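Local coordinates for protein myosin IE heavy chain (Dictyostelium discoideum, PDB 1LKX) that binds actin and hydrolyses ATP in its motor domain, a reaction that actin activates, and may move membranes relative to actin filaments, at residues A[34-38]-A[52-57]; A[43-49]-A[584-590]; A[62-66]-A[116-121]. All blocks are in the same frame, centred on the assembly; numbering follows the deposited sequence.

In the fold
All three contacts lie in the myosin motor domain. Contacts 1 and 2 both touch ADP, and their centres are about 13 Å apart. They touch: Ile-37 and Tyr-38 of contact 1 pack on Ser-47 of contact 2, and Ile-37 O lies 3.2 Å from Thr-48 N, a probable hydrogen bond. Contact 3 sits further out, at the far end of the helix that follows the P-loop. It meets contact 1, about 17 Å away between centres, through a probable hydrogen bond from Gln-116 NE2 to Tyr-57 O (3.3 Å). Contacts 2 and 3 do not touch; their nearest atoms are about 10 Å apart. Along the chain, contact 3 is nested within the long loop that contact 2 closes.

Contact 1: A[34-38]-A[52-57]; sequences SDNIY and KNLNIY. With ADP (adenosine-5'-diphosphate), chain G.
The rings of Tyr-38 and Tyr-57 come from opposite directions and meet at their edges. Each hydroxyl lies near the plane of the other ring. The two oxygens share a hydrogen bond, Tyr-38 OH to Tyr-57 OH at 2.5 Å, and either could be the donor. Ile-37 CB lies over one face of the Tyr-38 ring, toward the rim. Ile-56 CG1 sits over the centre of one face of the Tyr-57 ring, 3.5 Å above the plane. Ile-56 also works across the contact. Ile-56 CD1 touches the edge of the Tyr-38 ring at CE2 (4.0 Å) and meets Ile-37 CD1 at 3.9 Å. Leu-54 lies beside Ile-37 in the same apolar patch, but their modelled approach is too close to be trusted. The His-76 ring meets both tyrosine rings, and Lys-113 makes a cation-pi contact with Tyr-57.

Segment 34-38 leaves helix 21-33 through a Schellman motif. Asp-35, with positive phi, is its C-prime residue, and Asn-36 N bonds to Arg-31 O. Segment 52-57 lies in the loop between strand 45-48 and helix 59-65 and belongs to the ADP pocket through Lys-52 and Tyr-57. Lys-52 O lies 3.2 Å from ADP C2, and Tyr-57 OH is 3.5 Å from ADP N6.

At the outer side, Lys-52 is extended beyond CG and brings Lys-52 NZ to Asp-35 OD1 at 3.3 Å. This salt bridge is weak as a hydrogen bond, and its two side chains cross at about a right angle.

Contact 2: A[43-49]-A[584-590]; sequences DVVISTN and YVRCIKS. Unlike the reference sequence in segment 43-49: Thr-48 (reference Arg). With ADP (adenosine-5'-diphosphate), chain G.
Val-45 to Thr-48 pair in parallel with Val-585 to Ile-588, the strand axes 4.7 Å apart and crossing at -22°. The backbone bonds run from Val-45 N to Tyr-584 O, Arg-586 N to Val-45 O, Ser-47 N to Arg-586 O and Ile-588 N to Ser-47 O. A weak fifth, Asn-49 N to Ile-588 O, follows where strand 45-48 ends.

On one face, Ile-46 CD1 lies against Arg-586 CB (3.7 Å), and Ile-46 CG2 meets Ile-588 CG1 at 3.9 Å. The Arg-586 chain bends at chi2 and chi3 and carries its guanidinium away from strand 45-48. There NE bonds to Ser-100 OG, and the group makes a cation-pi contact with Phe-414. Helix 601-611 covers this side at Arg-586 and Ile-588. The other face carries Val-45, Ser-47, Val-585 and Cys-587. Ser-47 OG lies 3.5 Å from Cys-587 SG, and Cys-587 also touches Ala-105 of the ATP-binding loop.

These are neighbouring strands of the central mixed sheet of the motor domain, joined across more than 500 residues of chain. Segment 584-590 lies within the actin-binding region.

At the start of the pair, Val-44 CG2 touches Tyr-584 CD1 at 3.6 Å. A water bridges Asp-43 O and Tyr-584 N, weakly at the latter. At the other end, Ser-590 OG donates to Asn-49 O, though the modelled distance is too short to be taken at face value. Asn-49 has CG anti to its own N (chi1 -162°), which turns its amide from segment 584-590 to the nucleotide. Asn-49 ND2 gives ADP O4' a nearly straight bond (3.0 Å, 169°) and also bonds to Gly-104 O.

Contact 3: A[62-66]-A[116-121]; sequences IKAYN and QFLTFV
Ile-62 is a knob in a hole formed by Gln-116, Phe-117, Phe-120 and Val-121, and this is the tightly packed part of the contact. Its CG2 branch does most of the work. Ile-62 CG2 meets Phe-120 CD2 at 3.5 Å. The same methyl also touches Val-121 CG1 and Phe-117 CD1. The other branch is extended, with CD1 anti to CA (chi2 -173°). That sets Ile-62 CD1 over one face of the Phe-120 ring, offset toward the rim, and 3.7 Å from Gln-116 CG. Val-121 CG1 lies over one face of the Phe-117 ring, toward the rim. With an alanine here in place of Ile-62, the hole among Gln-116, Phe-117, Phe-120 and Val-121 would probably be left partly unfilled, and the Phe-120 ring freer to turn.

The contact joins the end of helix 59-65 to the end of helix 107-121, the helix that begins at the P-loop. Helix 77-91 packs against both through Ile-62, Asn-66 and Phe-117. The amide of Gln-116 takes no polar partner in segment 62-66; Gln-116 OE1 bonds to Tyr-78 OH. Where helix 59-65 ends, Asn-66 crosses Val-121 obliquely. Asn-66 OD1 lies 3.6 Å from Val-121 CB. Asn-66 CA is near the edge of the Phe-117 ring, 4.2 Å from Phe-117 CZ.

The solvent side is looser. Lys-63 and Phe-120 are both exposed there, and Lys-63 CE comes only to the edge of the ring, 4.4 Å from Phe-120 CZ. No hydrogen bond links the two segments.

Contact 1: A[34-38]-A[52-57]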
loop_
_atom_site.group_PDB
_atom_site.type_symbol
_atom_site.label_atom_id
_atom_site.label_comp_id
_atom_site.label_asym_id
_atom_site.label_seq_id
_atom_site.Cartn_x
_atom_site.Cartn_y
_atom_site.Cartn_z
ATOM N N SER A 34 -11.569 7.960 24.402
ATOM C CA SER A 34 -10.675 8.661 25.328
ATOM C C SER A 34 -9.244 8.831 24.788
ATOM O O SER A 34 -8.279 8.944 25.559
ATOM C CB SER A 34 -10.639 7.941 26.681
ATOM O OG SER A 34 -10.166 6.612 26.559
ATOM N N ASP A 35 -9.126 8.842 23.460
ATOM C CA ASP A 35 -7.853 9.015 22.779
ATOM C C ASP A 35 -6.817 7.924 23.017
ATOM O O ASP A 35 -5.623 8.201 23.082
ATOM C CB ASP A 35 -7.265 10.381 23.132
ATOM C CG ASP A 35 -8.062 11.522 22.533
ATOM O OD1 ASP A 35 -7.729 12.700 22.807
ATOM O OD2 ASP A 35 -9.021 11.235 21.780
ATOM N N ASN A 36 -7.269 6.686 23.147
ATOM C CA ASN A 36 -6.354 5.572 23.333
ATOM C C ASN A 36 -6.410 4.745 22.066
ATOM O O ASN A 36 -6.950 3.641 22.054
ATOM C CB ASN A 36 -6.777 4.732 24.530
ATOM C CG ASN A 36 -6.333 5.335 25.853
ATOM O OD1 ASN A 36 -5.150 5.290 26.207
ATOM N ND2 ASN A 36 -7.281 5.910 26.589
ATOM N N ILE A 37 -5.859 5.311 20.997
ATOM C CA ILE A 37 -5.839 4.689 19.680
ATOM C C ILE A 37 -5.362 3.235 19.663
ATOM O O ILE A 37 -5.977 2.369 19.035
ATOM C CB ILE A 37 -4.891 5.422 18.752
ATOM C CG1 ILE A 37 -4.912 6.915 19.020
ATOM C CG2 ILE A 37 -5.258 5.140 17.326
ATOM C CD1 ILE A 37 -3.697 7.584 18.383
ATOM N N TYR A 38 -4.255 2.982 20.351
ATOM C CA TYR A 38 -3.640 1.666 20.363
ATOM C C TYR A 38 -4.047 0.695 21.457
ATOM O O TYR A 38 -4.210 1.066 22.611
ATOM C CB TYR A 38 -2.115 1.832 20.383
ATOM C CG TYR A 38 -1.581 2.709 19.273
ATOM C CD1 TYR A 38 -1.495 2.239 17.957
ATOM C CD2 TYR A 38 -1.198 4.021 19.533
ATOM C CE1 TYR A 38 -1.040 3.056 16.939
ATOM C CE2 TYR A 38 -0.748 4.848 18.528
ATOM C CZ TYR A 38 -0.668 4.363 17.238
ATOM O OH TYR A 38 -0.195 5.200 16.259
ATOM N N LYS A 52 -7.245 13.404 14.195
ATOM C CA LYS A 52 -6.772 14.611 14.862
ATOM C C LYS A 52 -5.419 14.302 15.514
ATOM O O LYS A 52 -5.092 13.143 15.771
ATOM C CB LYS A 52 -7.772 15.083 15.920
ATOM C CG LYS A 52 -7.870 14.180 17.118
ATOM C CD LYS A 52 -8.547 14.904 18.261
ATOM C CE LYS A 52 -8.445 14.125 19.565
ATOM N NZ LYS A 52 -8.979 14.915 20.711
ATOM N N ASN A 53 -4.631 15.335 15.785
ATOM C CA ASN A 53 -3.319 15.118 16.374
ATOM C C ASN A 53 -3.356 14.754 17.836
ATOM O O ASN A 53 -4.000 15.421 18.628
ATOM C CB ASN A 53 -2.440 16.359 16.221
ATOM C CG ASN A 53 -2.191 16.720 14.779
ATOM O OD1 ASN A 53 -1.774 15.877 13.974
ATOM N ND2 ASN A 53 -2.439 17.980 14.436
ATOM N N LEU A 54 -2.655 13.685 18.180
ATOM C CA LEU A 54 -2.540 13.247 19.563
ATOM C C LEU A 54 -1.064 13.409 19.907
ATOM O O LEU A 54 -0.203 12.731 19.342
ATOM C CB LEU A 54 -2.974 11.788 19.716
ATOM C CG LEU A 54 -4.477 11.583 19.887
ATOM C CD1 LEU A 54 -5.217 12.242 18.747
ATOM C CD2 LEU A 54 -4.788 10.104 19.938
ATOM N N ASN A 55 -0.770 14.324 20.818
ATOM C CA ASN A 55 0.612 14.570 21.186
ATOM C C ASN A 55 1.227 13.360 21.880
ATOM O O ASN A 55 1.563 13.417 23.060
ATOM C CB ASN A 55 0.698 15.811 22.077
ATOM C CG ASN A 55 2.056 16.476 22.009
ATOM O OD1 ASN A 55 2.580 16.728 20.922
ATOM N ND2 ASN A 55 2.632 16.773 23.170
ATOM N N ILE A 56 1.380 12.270 21.133
ATOM C CA ILE A 56 1.954 11.045 21.670
ATOM C C ILE A 56 3.053 10.489 20.774
ATOM O O ILE A 56 3.456 9.335 20.915
ATOM C CB ILE A 56 0.879 9.971 21.840
ATOM C CG1 ILE A 56 0.516 9.377 20.487
ATOM C CG2 ILE A 56 -0.356 10.587 22.458
ATOM C CD1 ILE A 56 -0.515 8.299 20.567
ATOM N N TYR A 57 3.537 11.314 19.853
ATOM C CA TYR A 57 4.583 10.889 18.940
ATOM C C TYR A 57 5.803 11.788 19.053
ATOM O O TYR A 57 6.471 12.090 18.065
ATOM C CB TYR A 57 4.053 10.899 17.517
ATOM C CG TYR A 57 2.837 10.033 17.323
ATOM C CD1 TYR A 57 2.915 8.648 17.437
ATOM C CD2 TYR A 57 1.601 10.603 17.022
ATOM C CE1 TYR A 57 1.789 7.849 17.250
ATOM C CE2 TYR A 57 0.468 9.817 16.834
ATOM C CZ TYR A 57 0.567 8.440 16.947
ATOM O OH TYR A 57 -0.554 7.655 16.760
HETATM P PB ADP G . -4.377 5.050 4.680
HETATM O O1B ADP G . -2.907 4.911 4.495
HETATM O O2B ADP G . -5.179 5.359 3.503
HETATM O O3B ADP G . -4.782 3.733 5.358
HETATM P PA ADP G . -3.815 7.406 6.140
HETATM O O1A ADP G . -2.675 6.975 6.962
HETATM O O2A ADP G . -3.540 8.145 4.878
HETATM O O3A ADP G . -4.732 6.184 5.699
HETATM O "O5'" ADP G . -4.724 8.248 7.109
HETATM C "C5'" ADP G . -5.763 9.006 6.484
HETATM C "C4'" ADP G . -5.825 10.289 7.210
HETATM O "O4'" ADP G . -6.156 9.883 8.505
HETATM C "C3'" ADP G . -4.522 10.953 7.422
HETATM O "O3'" ADP G . -3.863 11.519 6.293
HETATM C "C2'" ADP G . -4.856 11.815 8.610
HETATM O "O2'" ADP G . -5.554 12.998 8.313
HETATM C "C1'" ADP G . -5.586 10.793 9.432
HETATM N N9 ADP G . -4.740 10.020 10.352
HETATM C C8 ADP G . -4.454 8.679 10.350
HETATM N N7 ADP G . -3.790 8.287 11.387
HETATM C C5 ADP G . -3.628 9.441 12.124
HETATM C C6 ADP G . -3.004 9.666 13.347
HETATM N N6 ADP G . -2.364 8.707 13.953
HETATM N N1 ADP G . -3.012 10.974 13.862
HETATM C C2 ADP G . -3.636 11.999 13.127
HETATM N N3 ADP G . -4.248 11.863 11.943
HETATM C C4 ADP G . -4.210 10.530 11.501
#

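Contact 2: A[43-49]-A[584-590]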
loop_
_atom_site.group_PDB
_atom_site.type_symbol
_atom_site.label_atom_id
_atom_site.label_comp_id
_atom_site.label_asym_id
_atom_site.label_seq_id
_atom_site.Cartn_x
_atom_site.Cartn_y
_atom_site.Cartn_z
ATOM N N ASP A 43 1.291 -8.711 21.108
ATOM C CA ASP A 43 2.243 -8.394 20.039
ATOM C C ASP A 43 1.618 -7.763 18.798
ATOM O O ASP A 43 2.288 -7.021 18.084
ATOM C CB ASP A 43 3.064 -9.639 19.639
ATOM C CG ASP A 43 4.265 -9.891 20.579
ATOM O OD1 ASP A 43 5.131 -8.996 20.709
ATOM O OD2 ASP A 43 4.350 -10.983 21.188
ATOM N N VAL A 44 0.351 -8.052 18.531
ATOM C CA VAL A 44 -0.316 -7.442 17.384
ATOM C C VAL A 44 -0.815 -6.086 17.847
ATOM O O VAL A 44 -1.325 -5.953 18.953
ATOM C CB VAL A 44 -1.524 -8.255 16.903
ATOM C CG1 VAL A 44 -2.332 -7.429 15.930
ATOM C CG2 VAL A 44 -1.062 -9.541 16.243
ATOM N N VAL A 45 -0.663 -5.072 17.014
ATOM C CA VAL A 45 -1.118 -3.749 17.399
ATOM C C VAL A 45 -2.389 -3.377 16.666
ATOM O O VAL A 45 -2.448 -3.446 15.441
ATOM C CB VAL A 45 -0.075 -2.678 17.087
ATOM C CG1 VAL A 45 -0.514 -1.352 17.689
ATOM C CG2 VAL A 45 1.274 -3.104 17.612
ATOM N N ILE A 46 -3.408 -2.988 17.419
ATOM C CA ILE A 46 -4.665 -2.586 16.821
ATOM C C ILE A 46 -4.765 -1.083 17.003
ATOM O O ILE A 46 -4.655 -0.598 18.122
ATOM C CB ILE A 46 -5.863 -3.270 17.525
ATOM C CG1 ILE A 46 -5.735 -4.798 17.425
ATOM C CG2 ILE A 46 -7.174 -2.806 16.907
ATOM C CD1 ILE A 46 -5.515 -5.349 16.011
ATOM N N SER A 47 -4.963 -0.346 15.912
ATOM C CA SER A 47 -5.068 1.112 16.002
ATOM C C SER A 47 -6.336 1.664 15.355
ATOM O O SER A 47 -6.789 1.175 14.326
ATOM C CB SER A 47 -3.863 1.786 15.347
ATOM O OG SER A 47 -4.077 1.927 13.951
ATOM N N THR A 48 -6.883 2.713 15.956
ATOM C CA THR A 48 -8.098 3.340 15.464
ATOM C C THR A 48 -7.869 4.800 15.112
ATOM O O THR A 48 -7.588 5.625 15.987
ATOM C CB THR A 48 -9.211 3.261 16.521
ATOM O OG1 THR A 48 -8.752 3.844 17.750
ATOM C CG2 THR A 48 -9.596 1.809 16.772
ATOM N N ASN A 49 -8.009 5.115 13.828
ATOM C CA ASN A 49 -7.817 6.468 13.318
ATOM C C ASN A 49 -8.468 7.552 14.198
ATOM O O ASN A 49 -9.695 7.637 14.303
ATOM C CB ASN A 49 -8.376 6.561 11.909
ATOM C CG ASN A 49 -7.857 7.753 11.175
ATOM O OD1 ASN A 49 -7.745 8.838 11.742
ATOM N ND2 ASN A 49 -7.536 7.573 9.903
ATOM N N TYR A 584 2.768 -7.385 13.369
ATOM C CA TYR A 584 1.526 -6.938 12.770
ATOM C C TYR A 584 0.868 -5.733 13.397
ATOM O O TYR A 584 0.840 -5.579 14.616
ATOM C CB TYR A 584 0.520 -8.093 12.738
ATOM C CG TYR A 584 1.148 -9.464 12.684
ATOM C CD1 TYR A 584 1.624 -10.083 13.847
ATOM C CD2 TYR A 584 1.265 -10.144 11.479
ATOM C CE1 TYR A 584 2.201 -11.347 13.806
ATOM C CE2 TYR A 584 1.840 -11.412 11.416
ATOM C CZ TYR A 584 2.307 -12.011 12.586
ATOM O OH TYR A 584 2.875 -13.273 12.538
ATOM N N VAL A 585 0.349 -4.874 12.531
ATOM C CA VAL A 585 -0.371 -3.680 12.933
ATOM C C VAL A 585 -1.642 -3.793 12.136
ATOM O O VAL A 585 -1.583 -4.093 10.963
ATOM C CB VAL A 585 0.352 -2.371 12.513
ATOM C CG1 VAL A 585 -0.522 -1.172 12.794
ATOM C CG2 VAL A 585 1.645 -2.227 13.275
ATOM N N ARG A 586 -2.789 -3.591 12.762
ATOM C CA ARG A 586 -4.046 -3.663 12.032
ATOM C C ARG A 586 -4.860 -2.409 12.326
ATOM O O ARG A 586 -5.350 -2.220 13.441
ATOM C CB ARG A 586 -4.821 -4.918 12.429
ATOM C CG ARG A 586 -3.931 -6.132 12.547
ATOM C CD ARG A 586 -4.656 -7.384 12.141
ATOM N NE ARG A 586 -4.925 -7.373 10.712
ATOM C CZ ARG A 586 -5.446 -8.397 10.048
ATOM N NH1 ARG A 586 -5.659 -8.296 8.736
ATOM N NH2 ARG A 586 -5.746 -9.521 10.696
ATOM N N CYS A 587 -4.980 -1.547 11.323
ATOM C CA CYS A 587 -5.719 -0.304 11.454
ATOM C C CYS A 587 -7.208 -0.482 11.209
ATOM O O CYS A 587 -7.620 -1.193 10.281
ATOM C CB CYS A 587 -5.190 0.726 10.469
ATOM S SG CYS A 587 -3.453 1.094 10.655
ATOM N N ILE A 588 -8.007 0.192 12.038
ATOM C CA ILE A 588 -9.463 0.146 11.950
ATOM C C ILE A 588 -9.941 1.558 11.656
ATOM O O ILE A 588 -9.594 2.483 12.375
ATOM C CB ILE A 588 -10.103 -0.275 13.286
ATOM C CG1 ILE A 588 -9.319 -1.432 13.928
ATOM C CG2 ILE A 588 -11.560 -0.627 13.054
ATOM C CD1 ILE A 588 -9.351 -2.735 13.168
ATOM N N LYS A 589 -10.721 1.736 10.599
ATOM C CA LYS A 589 -11.231 3.062 10.283
ATOM C C LYS A 589 -12.357 3.340 11.296
ATOM O O LYS A 589 -13.331 2.593 11.391
ATOM C CB LYS A 589 -11.760 3.089 8.849
ATOM C CG LYS A 589 -12.007 4.484 8.305
ATOM C CD LYS A 589 -12.589 4.458 6.878
ATOM C CE LYS A 589 -12.866 5.873 6.344
ATOM N NZ LYS A 589 -13.496 5.902 4.990
ATOM N N SER A 590 -12.199 4.407 12.071
ATOM C CA SER A 590 -13.164 4.790 13.104
ATOM C C SER A 590 -14.543 5.147 12.570
ATOM O O SER A 590 -15.557 4.797 13.162
ATOM C CB SER A 590 -12.614 5.969 13.890
ATOM O OG SER A 590 -11.249 5.755 14.199
HETATM P PB ADP G . -4.377 5.050 4.680
HETATM O O1B ADP G . -2.907 4.911 4.495
HETATM O O2B ADP G . -5.179 5.359 3.503
HETATM O O3B ADP G . -4.782 3.733 5.358
HETATM P PA ADP G . -3.815 7.406 6.140
HETATM O O1A ADP G . -2.675 6.975 6.962
HETATM O O2A ADP G . -3.540 8.145 4.878
HETATM O O3A ADP G . -4.732 6.184 5.699
HETATM O "O5'" ADP G . -4.724 8.248 7.109
HETATM C "C5'" ADP G . -5.763 9.006 6.484
HETATM C "C4'" ADP G . -5.825 10.289 7.210
HETATM O "O4'" ADP G . -6.156 9.883 8.505
HETATM C "C3'" ADP G . -4.522 10.953 7.422
HETATM O "O3'" ADP G . -3.863 11.519 6.293
HETATM C "C2'" ADP G . -4.856 11.815 8.610
HETATM O "O2'" ADP G . -5.554 12.998 8.313
HETATM C "C1'" ADP G . -5.586 10.793 9.432
HETATM N N9 ADP G . -4.740 10.020 10.352
HETATM C C8 ADP G . -4.454 8.679 10.350
HETATM N N7 ADP G . -3.790 8.287 11.387
HETATM C C5 ADP G . -3.628 9.441 12.124
HETATM C C6 ADP G . -3.004 9.666 13.347
HETATM N N6 ADP G . -2.364 8.707 13.953
HETATM N N1 ADP G . -3.012 10.974 13.862
HETATM C C2 ADP G . -3.636 11.999 13.127
HETATM N N3 ADP G . -4.248 11.863 11.943
HETATM C C4 ADP G . -4.210 10.530 11.501
HETATM O O HOH W 1 4.197 -8.025 16.281
#

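Contact 3: A[62-66]-A[116-121]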
loop_
_atom_site.group_PDB
_atom_site.type_symbol
_atom_site.label_atom_id
_atom_site.label_comp_id
_atom_site.label_asym_id
_atom_site.label_seq_id
_atom_site.Cartn_x
_atom_site.Cartn_y
_atom_site.Cartn_z
ATOM N N ILE A 62 9.449 8.482 22.134
ATOM C CA ILE A 62 10.325 7.544 21.458
ATOM C C ILE A 62 11.298 7.008 22.476
ATOM O O ILE A 62 11.542 5.808 22.546
ATOM C CB ILE A 62 11.098 8.212 20.332
ATOM C CG1 ILE A 62 10.149 8.496 19.172
ATOM C CG2 ILE A 62 12.228 7.328 19.888
ATOM C CD1 ILE A 62 10.831 9.004 17.929
ATOM N N LYS A 63 11.840 7.910 23.280
ATOM C CA LYS A 63 12.792 7.537 24.311
ATOM C C LYS A 63 12.115 6.678 25.373
ATOM O O LYS A 63 12.721 5.771 25.933
ATOM C CB LYS A 63 13.373 8.792 24.964
ATOM C CG LYS A 63 14.054 9.762 24.001
ATOM C CD LYS A 63 14.493 11.041 24.705
ATOM C CE LYS A 63 14.916 12.121 23.715
ATOM N NZ LYS A 63 15.068 13.474 24.348
ATOM N N ALA A 64 10.847 6.958 25.642
ATOM C CA ALA A 64 10.109 6.219 26.659
ATOM C C ALA A 64 9.891 4.750 26.336
ATOM O O ALA A 64 10.020 3.897 27.209
ATOM C CB ALA A 64 8.781 6.887 26.910
ATOM N N TYR A 65 9.561 4.450 25.082
ATOM C CA TYR A 65 9.320 3.068 24.687
ATOM C C TYR A 65 10.569 2.341 24.254
ATOM O O TYR A 65 10.573 1.111 24.136
ATOM C CB TYR A 65 8.307 3.002 23.562
ATOM C CG TYR A 65 6.925 3.406 23.978
ATOM C CD1 TYR A 65 6.548 4.742 23.990
ATOM C CD2 TYR A 65 6.000 2.453 24.380
ATOM C CE1 TYR A 65 5.285 5.123 24.391
ATOM C CE2 TYR A 65 4.735 2.819 24.786
ATOM C CZ TYR A 65 4.380 4.157 24.793
ATOM O OH TYR A 65 3.125 4.523 25.229
ATOM N N ASN A 66 11.629 3.101 24.009
ATOM C CA ASN A 66 12.880 2.506 23.580
ATOM C C ASN A 66 13.431 1.583 24.654
ATOM O O ASN A 66 13.560 1.974 25.808
ATOM C CB ASN A 66 13.904 3.591 23.269
ATOM C CG ASN A 66 15.146 3.040 22.612
ATOM O OD1 ASN A 66 16.100 3.775 22.356
ATOM N ND2 ASN A 66 15.142 1.739 22.325
ATOM N N GLN A 116 9.890 6.895 11.808
ATOM C CA GLN A 116 10.335 7.932 12.733
ATOM C C GLN A 116 11.055 7.303 13.927
ATOM O O GLN A 116 12.135 7.741 14.299
ATOM C CB GLN A 116 9.142 8.760 13.237
ATOM C CG GLN A 116 9.464 9.578 14.485
ATOM C CD GLN A 116 8.247 10.213 15.140
ATOM O OE1 GLN A 116 7.221 9.560 15.362
ATOM N NE2 GLN A 116 8.363 11.493 15.472
ATOM N N PHE A 117 10.451 6.274 14.519
ATOM C CA PHE A 117 11.046 5.602 15.673
ATOM C C PHE A 117 12.372 4.934 15.330
ATOM O O PHE A 117 13.405 5.243 15.933
ATOM C CB PHE A 117 10.088 4.547 16.230
ATOM C CG PHE A 117 10.647 3.781 17.398
ATOM C CD1 PHE A 117 10.439 4.225 18.704
ATOM C CD2 PHE A 117 11.397 2.623 17.193
ATOM C CE1 PHE A 117 10.967 3.528 19.789
ATOM C CE2 PHE A 117 11.928 1.919 18.269
ATOM C CZ PHE A 117 11.713 2.372 19.570
ATOM N N LEU A 118 12.324 4.004 14.377
ATOM C CA LEU A 118 13.511 3.287 13.947
ATOM C C LEU A 118 14.609 4.284 13.587
ATOM O O LEU A 118 15.706 4.251 14.130
ATOM C CB LEU A 118 13.187 2.414 12.729
ATOM C CG LEU A 118 12.209 1.252 12.892
ATOM C CD1 LEU A 118 12.236 0.371 11.672
ATOM C CD2 LEU A 118 12.594 0.444 14.108
ATOM N N THR A 119 14.293 5.179 12.664
ATOM C CA THR A 119 15.230 6.198 12.218
ATOM C C THR A 119 15.398 7.244 13.307
ATOM O O THR A 119 15.013 8.396 13.138
ATOM C CB THR A 119 14.715 6.865 10.933
ATOM O OG1 THR A 119 15.734 7.700 10.397
ATOM C CG2 THR A 119 13.481 7.706 11.206
ATOM N N PHE A 120 15.959 6.826 14.435
ATOM C CA PHE A 120 16.175 7.707 15.579
ATOM C C PHE A 120 16.853 6.918 16.688
ATOM O O PHE A 120 17.953 7.256 17.121
ATOM C CB PHE A 120 14.859 8.270 16.108
ATOM C CG PHE A 120 15.031 9.209 17.275
ATOM C CD1 PHE A 120 15.126 10.583 17.080
ATOM C CD2 PHE A 120 15.112 8.718 18.575
ATOM C CE1 PHE A 120 15.299 11.452 18.162
ATOM C CE2 PHE A 120 15.286 9.581 19.661
ATOM C CZ PHE A 120 15.378 10.952 19.447
ATOM N N VAL A 121 16.201 5.873 17.175
ATOM C CA VAL A 121 16.847 5.074 18.199
ATOM C C VAL A 121 18.005 4.421 17.467
ATOM O O VAL A 121 19.027 4.086 18.059
ATOM C CB VAL A 121 15.915 3.979 18.769
ATOM C CG1 VAL A 121 14.568 4.578 19.089
ATOM C CG2 VAL A 121 15.785 2.820 17.797
#